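Local coordinates for protein putative sodium:solute symporter (Proteus mirabilis, PDB 5NV9) that uses the sodium gradient across the bacterial inner membrane to take up the sialic acid N-acetylneuraminic acid, carrying two sodium ions with each substrate molecule, at residues V178-L189 with A335-S346; P46-F55 with E269-L280. One frame throughout, in Å; residues are numbered along the deposited sequence.

Interaction 1: residues V178-L189 with A335-S346. With NA (sodium ion), chain C; NA (sodium ion), chain B.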
loop_
_atom_site.group_PDB
_atom_site.type_symbol
_atom_site.label_atom_id
_atom_site.label_comp_id
_atom_site.label_asym_id
_atom_site.label_seq_id
_atom_site.Cartn_x
_atom_site.Cartn_y
_atom_site.Cartn_z
ATOM N N VAL A 178 -0.484 0.325 -15.637
ATOM C CA VAL A 178 -0.270 0.045 -14.253
ATOM C C VAL A 178 -1.507 -0.681 -13.691
ATOM O O VAL A 178 -1.402 -1.628 -12.905
ATOM C CB VAL A 178 -0.044 1.351 -13.465
ATOM C CG1 VAL A 178 -0.094 1.052 -12.016
ATOM C CG2 VAL A 178 1.324 1.925 -13.777
ATOM N N ILE A 179 -2.684 -0.237 -14.113
ATOM C CA ILE A 179 -3.912 -0.837 -13.617
ATOM C C ILE A 179 -4.094 -2.260 -14.199
ATOM O O ILE A 179 -4.374 -3.229 -13.485
ATOM C CB ILE A 179 -5.072 0.053 -13.954
ATOM C CG1 ILE A 179 -5.094 1.231 -12.971
ATOM C CG2 ILE A 179 -6.395 -0.730 -13.939
ATOM C CD1 ILE A 179 -6.083 2.320 -13.378
ATOM N N TRP A 180 -3.882 -2.410 -15.482
ATOM C CA TRP A 180 -4.079 -3.756 -16.076
ATOM C C TRP A 180 -3.026 -4.805 -15.667
ATOM O O TRP A 180 -3.421 -5.945 -15.393
ATOM C CB TRP A 180 -4.260 -3.642 -17.551
ATOM C CG TRP A 180 -5.580 -3.036 -17.943
ATOM C CD1 TRP A 180 -5.746 -1.847 -18.571
ATOM C CD2 TRP A 180 -6.906 -3.570 -17.753
ATOM N NE1 TRP A 180 -7.063 -1.594 -18.773
ATOM C CE2 TRP A 180 -7.804 -2.628 -18.290
ATOM C CE3 TRP A 180 -7.415 -4.745 -17.213
ATOM C CZ2 TRP A 180 -9.170 -2.813 -18.286
ATOM C CZ3 TRP A 180 -8.763 -4.930 -17.220
ATOM C CH2 TRP A 180 -9.623 -3.998 -17.768
ATOM N N THR A 181 -1.753 -4.428 -15.522
ATOM C CA THR A 181 -0.812 -5.242 -14.758
ATOM C C THR A 181 -1.219 -5.577 -13.299
ATOM O O THR A 181 -1.008 -6.721 -12.844
ATOM C CB THR A 181 0.639 -4.679 -14.754
ATOM O OG1 THR A 181 0.648 -3.368 -14.219
ATOM C CG2 THR A 181 1.234 -4.669 -16.172
ATOM N N ASP A 182 -1.737 -4.572 -12.571
ATOM C CA ASP A 182 -2.283 -4.758 -11.235
ATOM C C ASP A 182 -3.398 -5.797 -11.187
ATOM O O ASP A 182 -3.485 -6.518 -10.209
ATOM C CB ASP A 182 -2.874 -3.485 -10.579
ATOM C CG ASP A 182 -1.845 -2.513 -10.075
ATOM O OD1 ASP A 182 -0.650 -2.844 -10.026
ATOM O OD2 ASP A 182 -2.243 -1.340 -9.733
ATOM N N VAL A 183 -4.235 -5.864 -12.217
ATOM C CA VAL A 183 -5.367 -6.795 -12.256
ATOM C C VAL A 183 -4.826 -8.199 -12.328
ATOM O O VAL A 183 -5.295 -9.110 -11.615
ATOM C CB VAL A 183 -6.324 -6.526 -13.447
ATOM C CG1 VAL A 183 -7.376 -7.623 -13.635
ATOM C CG2 VAL A 183 -7.007 -5.176 -13.314
ATOM N N ILE A 184 -3.805 -8.383 -13.149
ATOM C CA ILE A 184 -3.217 -9.719 -13.331
ATOM C C ILE A 184 -2.483 -10.067 -12.032
ATOM O O ILE A 184 -2.553 -11.202 -11.539
ATOM C CB ILE A 184 -2.210 -9.752 -14.521
ATOM C CG1 ILE A 184 -2.916 -9.464 -15.862
ATOM C CG2 ILE A 184 -1.455 -11.094 -14.576
ATOM C CD1 ILE A 184 -1.952 -9.021 -16.960
ATOM N N GLN A 185 -1.743 -9.081 -11.501
ATOM C CA GLN A 185 -0.913 -9.339 -10.320
ATOM C C GLN A 185 -1.779 -9.530 -9.125
ATOM O O GLN A 185 -1.460 -10.360 -8.314
ATOM C CB GLN A 185 0.093 -8.225 -10.073
ATOM C CG GLN A 185 1.119 -8.125 -11.183
ATOM C CD GLN A 185 1.783 -6.805 -11.246
ATOM O OE1 GLN A 185 1.195 -5.765 -10.871
ATOM N NE2 GLN A 185 3.087 -6.831 -11.614
ATOM N N GLY A 186 -2.878 -8.777 -9.047
ATOM C CA GLY A 186 -3.852 -8.901 -7.972
ATOM C C GLY A 186 -4.516 -10.271 -7.884
ATOM O O GLY A 186 -4.727 -10.851 -6.786
ATOM N N LEU A 187 -4.840 -10.790 -9.048
ATOM C CA LEU A 187 -5.519 -12.059 -9.107
ATOM C C LEU A 187 -4.494 -13.170 -8.943
ATOM O O LEU A 187 -4.807 -14.188 -8.396
ATOM C CB LEU A 187 -6.330 -12.189 -10.383
ATOM C CG LEU A 187 -7.398 -11.118 -10.492
ATOM C CD1 LEU A 187 -8.020 -11.142 -11.863
ATOM C CD2 LEU A 187 -8.478 -11.282 -9.440
ATOM N N LEU A 188 -3.268 -12.948 -9.392
ATOM C CA LEU A 188 -2.199 -13.927 -9.233
ATOM C C LEU A 188 -1.791 -14.117 -7.772
ATOM O O LEU A 188 -1.629 -15.211 -7.333
ATOM C CB LEU A 188 -0.968 -13.501 -10.110
ATOM C CG LEU A 188 0.253 -14.413 -10.042
ATOM C CD1 LEU A 188 -0.137 -15.833 -10.507
ATOM C CD2 LEU A 188 1.408 -13.905 -10.909
ATOM N N LEU A 189 -1.604 -13.035 -7.017
ATOM C CA LEU A 189 -1.272 -13.159 -5.624
ATOM C C LEU A 189 -2.434 -13.755 -4.836
ATOM O O LEU A 189 -2.202 -14.496 -3.895
ATOM C CB LEU A 189 -0.775 -11.827 -5.031
ATOM C CG LEU A 189 -1.802 -10.725 -4.834
ATOM C CD1 LEU A 189 -2.589 -10.982 -3.513
ATOM C CD2 LEU A 189 -1.204 -9.358 -4.829
ATOM N N ALA A 335 3.966 -14.853 -7.937
ATOM C CA ALA A 335 2.909 -14.189 -7.154
ATOM C C ALA A 335 3.447 -13.216 -6.055
ATOM O O ALA A 335 2.857 -12.213 -5.779
ATOM C CB ALA A 335 1.967 -15.222 -6.538
ATOM N N ILE A 336 4.578 -13.538 -5.471
ATOM C CA ILE A 336 5.292 -12.640 -4.571
ATOM C C ILE A 336 5.867 -11.454 -5.345
ATOM O O ILE A 336 5.738 -10.326 -4.921
ATOM C CB ILE A 336 6.421 -13.397 -3.819
ATOM C CG1 ILE A 336 5.813 -14.426 -2.862
ATOM C CG2 ILE A 336 7.365 -12.431 -3.120
ATOM C CD1 ILE A 336 6.853 -15.344 -2.203
ATOM N N PHE A 337 6.520 -11.704 -6.462
ATOM C CA PHE A 337 6.825 -10.620 -7.376
ATOM C C PHE A 337 5.564 -9.786 -7.685
ATOM O O PHE A 337 5.622 -8.559 -7.702
ATOM C CB PHE A 337 7.412 -11.110 -8.669
ATOM C CG PHE A 337 8.904 -11.321 -8.652
ATOM C CD1 PHE A 337 9.481 -12.333 -7.856
ATOM C CD2 PHE A 337 9.720 -10.577 -9.498
ATOM C CE1 PHE A 337 10.841 -12.557 -7.897
ATOM C CE2 PHE A 337 11.095 -10.816 -9.548
ATOM C CZ PHE A 337 11.655 -11.808 -8.765
ATOM N N ALA A 338 4.461 -10.436 -7.994
ATOM C CA ALA A 338 3.275 -9.675 -8.376
ATOM C C ALA A 338 2.755 -8.788 -7.206
ATOM O O ALA A 338 2.258 -7.673 -7.452
ATOM C CB ALA A 338 2.174 -10.569 -8.881
ATOM N N ALA A 339 2.839 -9.280 -5.949
ATOM C CA ALA A 339 2.488 -8.455 -4.754
ATOM C C ALA A 339 3.378 -7.207 -4.623
ATOM O O ALA A 339 2.903 -6.095 -4.360
ATOM C CB ALA A 339 2.491 -9.273 -3.480
ATOM N N ALA A 340 4.673 -7.392 -4.817
ATOM C CA ALA A 340 5.647 -6.307 -4.758
ATOM C C ALA A 340 5.447 -5.273 -5.893
ATOM O O ALA A 340 5.280 -4.062 -5.636
ATOM C CB ALA A 340 6.999 -6.908 -4.818
ATOM N N GLN A 341 5.437 -5.756 -7.142
ATOM C CA GLN A 341 5.356 -4.929 -8.327
ATOM C C GLN A 341 4.058 -4.158 -8.535
ATOM O O GLN A 341 4.085 -3.063 -9.019
ATOM C CB GLN A 341 5.673 -5.774 -9.552
ATOM C CG GLN A 341 7.138 -6.204 -9.557
ATOM C CD GLN A 341 7.512 -7.112 -10.712
ATOM O OE1 GLN A 341 6.757 -8.013 -11.090
ATOM N NE2 GLN A 341 8.727 -6.891 -11.277
ATOM N N SER A 342 2.912 -4.725 -8.192
ATOM C CA SER A 342 1.723 -4.009 -8.283
ATOM C C SER A 342 1.726 -2.789 -7.310
ATOM O O SER A 342 1.057 -1.832 -7.540
ATOM C CB SER A 342 0.533 -4.927 -7.956
ATOM O OG SER A 342 0.750 -5.619 -6.735
ATOM N N SER A 343 2.446 -2.875 -6.214
ATOM C CA SER A 343 2.530 -1.750 -5.239
ATOM C C SER A 343 3.577 -0.728 -5.678
ATOM O O SER A 343 3.329 0.494 -5.638
ATOM C CB SER A 343 2.847 -2.326 -3.837
ATOM O OG SER A 343 1.700 -3.056 -3.355
ATOM N N ILE A 344 4.721 -1.248 -6.156
ATOM C CA ILE A 344 5.777 -0.399 -6.694
ATOM C C ILE A 344 5.301 0.448 -7.932
ATOM O O ILE A 344 5.555 1.693 -8.018
ATOM C CB ILE A 344 7.016 -1.179 -7.068
ATOM C CG1 ILE A 344 7.673 -1.753 -5.814
ATOM C CG2 ILE A 344 8.021 -0.312 -7.821
ATOM C CD1 ILE A 344 8.742 -2.755 -6.159
ATOM N N SER A 345 4.576 -0.186 -8.832
ATOM C CA SER A 345 4.190 0.500 -10.040
ATOM C C SER A 345 3.213 1.640 -9.695
ATOM O O SER A 345 3.323 2.756 -10.235
ATOM C CB SER A 345 3.565 -0.473 -10.985
ATOM O OG SER A 345 2.310 -0.906 -10.457
ATOM N N SER A 346 2.243 1.365 -8.815
ATOM C CA SER A 346 1.284 2.353 -8.411
ATOM C C SER A 346 1.887 3.521 -7.658
ATOM O O SER A 346 1.404 4.652 -7.800
ATOM C CB SER A 346 0.181 1.773 -7.488
ATOM O OG SER A 346 -0.574 0.817 -8.155
HETATM NA NA NA C . 0.028 -0.892 -9.436
HETATM NA NA NA B . 0.896 -5.017 -4.432
#
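D182 and the serine-rich face of 335-346 meet through a sodium ion, the one in the Na3 site. The carboxylate grips it with both oxygens, D182 OD1 at 2.1 Å and OD2 at 2.3 Å, and S342 O, S345 OG and S346 OG complete its shell. With chi1 -75°, CG stands beside the backbone N, which brings a side chain that starts out obliquely back over the neighbouring helix. S345 OG also donates to Q341 O, lying in the carbonyl plane, so this hydroxyl's proton is engaged away from the ion. S342 serves two metals: its carbonyl binds this sodium, while its OG, donating to A338 O, lies 2.4 Å from the ion of the Na2 site, shared with A339 O and S343 OG.

Packing is tightest just beyond the ion, where Q185 CB lies 3.4 Å from A338 CB and the extended glutamine carries OE1 to 3.1 Å from S342 CB. Its NE2 and Q341 OE1 both hydrogen-bond Y17. The backbones stay close as far as L189 and A335, although partly exposed L188 makes only a light apolar contact, CG to A335 CB at 4.0 Å. Towards the Na3 end they part, to 6.2 Å between the CA atoms of V178 and S345, and the ion occupies the widened interface. The segments run at 136°, broadly antiparallel.

Helix 47-58 lies against both: it touches I179, W180 and V183, its S53 is D182's partner, and T57 bonds S346. A56 and L59 complete the Na2 site through their carbonyls, and helix 118-151 backs 335-346 at F337 and I344.

Interaction 2: residues P46-F55 with E269-L280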
loop_
_atom_site.group_PDB
_atom_site.type_symbol
_atom_site.label_atom_id
_atom_site.label_comp_id
_atom_site.label_asym_id
_atom_site.label_seq_id
_atom_site.Cartn_x
_atom_site.Cartn_y
_atom_site.Cartn_z
ATOM N N PRO A 46 -12.727 0.292 -16.559
ATOM C CA PRO A 46 -13.953 -0.039 -15.786
ATOM C C PRO A 46 -13.736 -0.189 -14.313
ATOM O O PRO A 46 -12.582 -0.437 -13.848
ATOM C CB PRO A 46 -14.350 -1.440 -16.311
ATOM C CG PRO A 46 -13.108 -1.992 -16.907
ATOM C CD PRO A 46 -12.220 -0.839 -17.336
ATOM N N GLY A 47 -14.859 -0.141 -13.582
ATOM C CA GLY A 47 -14.868 -0.213 -12.149
ATOM C C GLY A 47 -14.227 -1.447 -11.592
ATOM O O GLY A 47 -13.396 -1.360 -10.703
ATOM N N TRP A 48 -14.622 -2.613 -12.088
ATOM C CA TRP A 48 -14.058 -3.846 -11.567
ATOM C C TRP A 48 -12.547 -3.830 -11.669
ATOM O O TRP A 48 -11.889 -4.248 -10.750
ATOM C CB TRP A 48 -14.641 -5.071 -12.242
ATOM C CG TRP A 48 -14.174 -5.352 -13.678
ATOM C CD1 TRP A 48 -14.798 -4.986 -14.832
ATOM C CD2 TRP A 48 -13.025 -6.114 -14.053
ATOM N NE1 TRP A 48 -14.066 -5.433 -15.934
ATOM C CE2 TRP A 48 -12.982 -6.146 -15.476
ATOM C CE3 TRP A 48 -12.022 -6.783 -13.320
ATOM C CZ2 TRP A 48 -11.958 -6.799 -16.191
ATOM C CZ3 TRP A 48 -11.000 -7.439 -14.046
ATOM C CH2 TRP A 48 -10.975 -7.425 -15.465
ATOM N N ALA A 49 -11.985 -3.382 -12.800
ATOM C CA ALA A 49 -10.517 -3.355 -12.970
ATOM C C ALA A 49 -9.787 -2.370 -11.998
ATOM O O ALA A 49 -8.679 -2.670 -11.375
ATOM C CB ALA A 49 -10.188 -2.998 -14.414
ATOM N N ALA A 50 -10.372 -1.191 -11.877
ATOM C CA ALA A 50 -9.859 -0.194 -10.895
ATOM C C ALA A 50 -9.934 -0.744 -9.461
ATOM O O ALA A 50 -9.042 -0.517 -8.666
ATOM C CB ALA A 50 -10.587 1.117 -11.021
ATOM N N GLY A 51 -10.961 -1.513 -9.147
ATOM C CA GLY A 51 -11.092 -2.098 -7.796
ATOM C C GLY A 51 -10.100 -3.185 -7.463
ATOM O O GLY A 51 -9.602 -3.251 -6.354
ATOM N N VAL A 52 -9.802 -4.055 -8.435
ATOM C CA VAL A 52 -8.695 -5.002 -8.284
ATOM C C VAL A 52 -7.317 -4.284 -8.170
ATOM O O VAL A 52 -6.352 -4.732 -7.493
ATOM C CB VAL A 52 -8.643 -6.053 -9.454
ATOM C CG1 VAL A 52 -7.504 -7.044 -9.168
ATOM C CG2 VAL A 52 -9.991 -6.833 -9.524
ATOM N N SER A 53 -7.195 -3.220 -8.897
ATOM C CA SER A 53 -5.968 -2.419 -8.885
ATOM C C SER A 53 -5.745 -1.736 -7.517
ATOM O O SER A 53 -4.583 -1.575 -7.086
ATOM C CB SER A 53 -6.010 -1.331 -9.994
ATOM O OG SER A 53 -4.833 -0.531 -9.924
ATOM N N VAL A 54 -6.847 -1.363 -6.858
ATOM C CA VAL A 54 -6.774 -0.719 -5.512
ATOM C C VAL A 54 -6.262 -1.781 -4.538
ATOM O O VAL A 54 -5.379 -1.526 -3.786
ATOM C CB VAL A 54 -8.168 -0.238 -4.982
ATOM C CG1 VAL A 54 -8.100 0.059 -3.494
ATOM C CG2 VAL A 54 -8.685 0.971 -5.712
ATOM N N PHE A 55 -6.841 -2.992 -4.581
ATOM C CA PHE A 55 -6.418 -4.121 -3.707
ATOM C C PHE A 55 -4.936 -4.444 -3.924
ATOM O O PHE A 55 -4.187 -4.597 -2.959
ATOM C CB PHE A 55 -7.331 -5.349 -3.917
ATOM C CG PHE A 55 -6.980 -6.560 -3.067
ATOM C CD1 PHE A 55 -7.232 -6.554 -1.713
ATOM C CD2 PHE A 55 -6.440 -7.728 -3.644
ATOM C CE1 PHE A 55 -6.927 -7.647 -0.932
ATOM C CE2 PHE A 55 -6.134 -8.823 -2.861
ATOM C CZ PHE A 55 -6.390 -8.786 -1.508
ATOM N N GLU A 269 -19.610 3.300 -11.952
ATOM C CA GLU A 269 -18.382 2.480 -12.094
ATOM C C GLU A 269 -17.453 2.699 -10.899
ATOM O O GLU A 269 -16.756 1.782 -10.506
ATOM C CB GLU A 269 -17.673 2.800 -13.415
ATOM C CG GLU A 269 -18.394 2.193 -14.624
ATOM C CD GLU A 269 -18.515 0.669 -14.497
ATOM O OE1 GLU A 269 -17.649 0.030 -13.845
ATOM O OE2 GLU A 269 -19.500 0.079 -15.006
ATOM N N THR A 270 -17.493 3.914 -10.319
ATOM C CA THR A 270 -16.787 4.228 -9.100
ATOM C C THR A 270 -17.233 3.384 -7.946
ATOM O O THR A 270 -16.387 2.881 -7.193
ATOM C CB THR A 270 -16.837 5.749 -8.777
ATOM O OG1 THR A 270 -16.451 6.494 -9.951
ATOM C CG2 THR A 270 -15.915 6.070 -7.700
ATOM N N LYS A 271 -18.548 3.221 -7.770
ATOM C CA LYS A 271 -19.049 2.273 -6.784
ATOM C C LYS A 271 -18.547 0.819 -7.007
ATOM O O LYS A 271 -18.204 0.061 -6.060
ATOM C CB LYS A 271 -20.587 2.274 -6.802
ATOM C CG LYS A 271 -21.213 1.899 -5.491
ATOM C CD LYS A 271 -22.675 1.463 -5.606
ATOM C CE LYS A 271 -23.453 2.243 -6.622
ATOM N NZ LYS A 271 -23.500 3.704 -6.333
ATOM N N ARG A 272 -18.545 0.406 -8.261
ATOM C CA ARG A 272 -18.004 -0.895 -8.583
ATOM C C ARG A 272 -16.539 -1.063 -8.185
ATOM O O ARG A 272 -16.142 -2.169 -7.781
ATOM C CB ARG A 272 -18.211 -1.179 -10.072
ATOM C CG ARG A 272 -19.644 -1.510 -10.318
ATOM C CD ARG A 272 -19.969 -1.523 -11.795
ATOM N NE ARG A 272 -21.300 -2.078 -11.971
ATOM C CZ ARG A 272 -21.854 -2.398 -13.144
ATOM N NH1 ARG A 272 -21.188 -2.203 -14.281
ATOM N NH2 ARG A 272 -23.074 -2.952 -13.169
ATOM N N THR A 273 -15.739 0.001 -8.324
ATOM C CA THR A 273 -14.369 -0.020 -7.836
ATOM C C THR A 273 -14.351 -0.349 -6.315
ATOM O O THR A 273 -13.612 -1.250 -5.859
ATOM C CB THR A 273 -13.654 1.346 -8.085
ATOM O OG1 THR A 273 -13.640 1.666 -9.466
ATOM C CG2 THR A 273 -12.226 1.390 -7.531
ATOM N N LEU A 274 -15.132 0.375 -5.515
ATOM C CA LEU A 274 -15.084 0.122 -4.057
ATOM C C LEU A 274 -15.661 -1.216 -3.758
ATOM O O LEU A 274 -15.152 -1.909 -2.866
ATOM C CB LEU A 274 -15.759 1.202 -3.199
ATOM C CG LEU A 274 -15.314 2.655 -3.436
ATOM C CD1 LEU A 274 -16.098 3.710 -2.625
ATOM C CD2 LEU A 274 -13.866 2.835 -3.093
ATOM N N ILE A 275 -16.690 -1.635 -4.501
ATOM C CA ILE A 275 -17.335 -2.935 -4.183
ATOM C C ILE A 275 -16.406 -4.133 -4.485
ATOM O O ILE A 275 -16.257 -5.056 -3.666
ATOM C CB ILE A 275 -18.656 -3.096 -4.914
ATOM C CG1 ILE A 275 -19.675 -2.176 -4.251
ATOM C CG2 ILE A 275 -19.177 -4.542 -4.872
ATOM C CD1 ILE A 275 -20.770 -1.734 -5.183
ATOM N N THR A 276 -15.729 -4.059 -5.628
ATOM C CA THR A 276 -14.802 -5.097 -6.010
ATOM C C THR A 276 -13.617 -5.213 -5.013
ATOM O O THR A 276 -13.141 -6.322 -4.693
ATOM C CB THR A 276 -14.239 -4.800 -7.395
ATOM O OG1 THR A 276 -15.310 -4.718 -8.329
ATOM C CG2 THR A 276 -13.319 -5.886 -7.816
ATOM N N ASN A 277 -13.081 -4.062 -4.618
ATOM C CA ASN A 277 -12.022 -4.024 -3.653
ATOM C C ASN A 277 -12.515 -4.619 -2.328
ATOM O O ASN A 277 -11.833 -5.482 -1.765
ATOM C CB ASN A 277 -11.493 -2.606 -3.460
ATOM C CG ASN A 277 -10.523 -2.521 -2.314
ATOM O OD1 ASN A 277 -9.389 -2.945 -2.446
ATOM N ND2 ASN A 277 -10.991 -2.009 -1.135
ATOM N N ALA A 278 -13.682 -4.199 -1.842
ATOM C CA ALA A 278 -14.267 -4.824 -0.642
ATOM C C ALA A 278 -14.407 -6.350 -0.647
ATOM O O ALA A 278 -14.064 -7.006 0.332
ATOM C CB ALA A 278 -15.572 -4.192 -0.292
ATOM N N LYS A 279 -14.872 -6.918 -1.746
ATOM C CA LYS A 279 -14.949 -8.368 -1.888
ATOM C C LYS A 279 -13.592 -9.047 -1.708
ATOM O O LYS A 279 -13.495 -10.007 -0.948
ATOM C CB LYS A 279 -15.514 -8.714 -3.229
ATOM C CG LYS A 279 -16.993 -8.350 -3.319
ATOM C CD LYS A 279 -17.458 -8.378 -4.763
ATOM C CE LYS A 279 -18.968 -8.321 -4.845
ATOM N NZ LYS A 279 -19.360 -8.797 -6.197
ATOM N N LEU A 280 -12.547 -8.485 -2.331
ATOM C CA LEU A 280 -11.194 -9.036 -2.223
ATOM C C LEU A 280 -10.622 -8.962 -0.810
ATOM O O LEU A 280 -9.990 -9.923 -0.334
ATOM C CB LEU A 280 -10.237 -8.372 -3.237
ATOM C CG LEU A 280 -10.505 -8.783 -4.684
ATOM C CD1 LEU A 280 -9.841 -7.824 -5.691
ATOM C CD2 LEU A 280 -9.986 -10.207 -4.904
HETATM O O HOH W 1 -17.120 -2.664 -13.645
#
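P46, at the N-cap of the helix that follows, brings G47 up to E269. G47 N donates to E269 OE1 over 2.8 Å, on the anti side of the carboxylate and 27° out of its plane. The glutamate chain is bent at chi2, turning its acid group back to this helix start, and R272 NH1 steadies the other oxygen, OE2, in a salt bridge. A water then joins the next amide, W48 N, to the same OE1.

G47 has no side chain to hold the helices apart: its CA comes within 3.2 Å of E269 O, and its carbonyl oxygen receives a similar CA-H...O contact from T273. One turn on, G51 repeats the close approach, its CA 3.9 Å from that of T273. G47 and G51 form a GxxxG motif, and with the crossing angle of -42° and parallel helices this is GASright packing. T273 is the knob, its hole made by G47, A50, G51 and V54; its methyl CG2 lies over the backbone of G51.

V52 CG2 touches T276 CG2 and L280 CD1, while V54 CG1 rests against N277 OD1. That oxygen also lies near F55 N, at an angle too poor for a hydrogen bond. F55 lies at the sialic acid pocket; a chi1 of -180° swings its ring away from its own backbone N and out against L280, whose CB sits 3.7 Å above the ring centre in a CH-pi contact.

Interaction 1 meets interaction 2, its centre 14 Å away, where 178-189 lies against helix 47-58. There S53 OG lies 2.7 Å from D182 OD2, a probable hydrogen bond that makes S53 a second-shell residue of the Na3 sodium. Beside it, W180 CH2 packs 3.5 Å from A49 CB, and V183 CG2 meets A49 O. The glycines of the same helix bring it against 269-280. The C-terminal part of this helix lies near both ions and substrate: in interaction 2 the F55 side chain is about 4 Å from the bound sialic acid, whereas the A339 side chain of interaction 1 is about 7 Å from it.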